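Side-chain contact in ATP-dependent DNA ligase (Mycobacterium tuberculosis, PDB 6NHX), which seals breaks in double-stranded DNA at the expense of ATP, working with Ku in bacterial non-homologous end joining: residues Glu132-Ala135 and Ser139-Val142. The protein carries 1 engineered substitution. Residues are numbered along the deposited sequence; the frame is centred on the assembly and turned at random.
Sequences ETLA and SLTV
Ala135, in the last turn of helix 124-136, puts its methyl group against the chain that doubles back after the helix. Apolar contacts carry the join. Ala135 CB presses on Val142 CG2 at 3.5 Å, tighter than usual for two carbons, and lies 4.3 Å from Leu140 CB. In Val142, with CG1 anti to the backbone N (chi1 177°), CG2 lies beside that N and is the branch that reaches the alanine. Beside this, the two leucines meet through single methyls, Leu134 CD2 to Leu140 CD2 at 4.0 Å, their side chains crossing at a slant. Both continue inward onto the antiparallel sheet of the ligase domain: Leu134 rests on Val75, Leu140 on Leu77 and Ala108. Polar atoms contribute one van der Waals touch, Ala135 CB to Leu140 O at 3.6 Å. No hydrogen bond links the segments directly; instead Thr138 OG1, in the short link between them, bonds to Leu134 O and weakly to Leu140 N, while the backbone of Thr141 pairs with Ala108 of strand 105-114. Carbon contacts set little direction of their own, so the directional hold on the returning chain comes from Thr138 and strand 105-114, while the methyls pack helix end against loop.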
loop_
_atom_site.group_PDB
_atom_site.type_symbol
_atom_site.label_atom_id
_atom_site.label_comp_id
_atom_site.label_asym_id
_atom_site.label_seq_id
_atom_site.Cartn_x
_atom_site.Cartn_y
_atom_site.Cartn_z
ATOM N N GLU A 132 17.240 10.881 10.077
ATOM C CA GLU A 132 18.424 10.253 9.506
ATOM C C GLU A 132 19.496 10.076 10.566
ATOM O O GLU A 132 20.137 9.019 10.644
ATOM C CB GLU A 132 18.980 11.104 8.366
ATOM C CG GLU A 132 18.090 11.287 7.168
ATOM C CD GLU A 132 18.676 12.293 6.197
ATOM O OE1 GLU A 132 18.258 12.295 5.022
ATOM O OE2 GLU A 132 19.559 13.083 6.607
ATOM N N THR A 133 19.701 11.100 11.404
ATOM C CA THR A 133 20.674 11.004 12.491
ATOM C C THR A 133 20.318 9.872 13.443
ATOM O O THR A 133 21.183 9.081 13.840
ATOM C CB THR A 133 20.756 12.335 13.255
ATOM O OG1 THR A 133 21.203 13.370 12.376
ATOM C CG2 THR A 133 21.718 12.234 14.445
ATOM N N LEU A 134 19.048 9.791 13.832
ATOM C CA LEU A 134 18.594 8.726 14.718
ATOM C C LEU A 134 18.848 7.357 14.102
ATOM O O LEU A 134 19.336 6.437 14.771
ATOM C CB LEU A 134 17.103 8.910 15.007
ATOM C CG LEU A 134 16.468 7.856 15.918
ATOM C CD1 LEU A 134 17.115 7.881 17.300
ATOM C CD2 LEU A 134 14.958 8.047 16.031
ATOM N N ALA A 135 18.543 7.214 12.814
ATOM C CA ALA A 135 18.690 5.918 12.164
ATOM C C ALA A 135 20.146 5.546 11.950
ATOM O O ALA A 135 20.482 4.359 11.979
ATOM C CB ALA A 135 17.971 5.906 10.823
ATOM N N SER A 139 19.262 0.617 14.603
ATOM C CA SER A 139 18.795 -0.379 13.642
ATOM C C SER A 139 17.530 0.055 12.904
ATOM O O SER A 139 16.994 -0.711 12.094
ATOM C CB SER A 139 18.497 -1.694 14.361
ATOM O OG SER A 139 17.328 -1.563 15.152
ATOM N N LEU A 140 17.023 1.240 13.198
ATOM C CA LEU A 140 15.859 1.752 12.500
ATOM C C LEU A 140 16.172 1.890 11.016
ATOM O O LEU A 140 17.249 2.365 10.637
ATOM C CB LEU A 140 15.525 3.119 13.084
ATOM C CG LEU A 140 14.260 3.854 12.646
ATOM C CD1 LEU A 140 13.013 3.040 12.925
ATOM C CD2 LEU A 140 14.205 5.176 13.388
ATOM N N THR A 141 15.212 1.497 10.176
ATOM C CA THR A 141 15.343 1.510 8.717
ATOM C C THR A 141 14.684 2.768 8.149
ATOM O O THR A 141 13.457 2.916 8.224
ATOM C CB THR A 141 14.704 0.244 8.143
ATOM O OG1 THR A 141 15.291 -0.907 8.761
ATOM C CG2 THR A 141 14.902 0.164 6.630
ATOM N N VAL A 142 15.490 3.654 7.577
ATOM C CA VAL A 142 15.013 4.897 6.977
ATOM C C VAL A 142 15.498 4.965 5.547
ATOM O O VAL A 142 16.629 5.367 5.265
ATOM C CB VAL A 142 15.485 6.130 7.779
ATOM C CG1 VAL A 142 15.021 7.406 7.057
ATOM C CG2 VAL A 142 14.930 6.087 9.184
#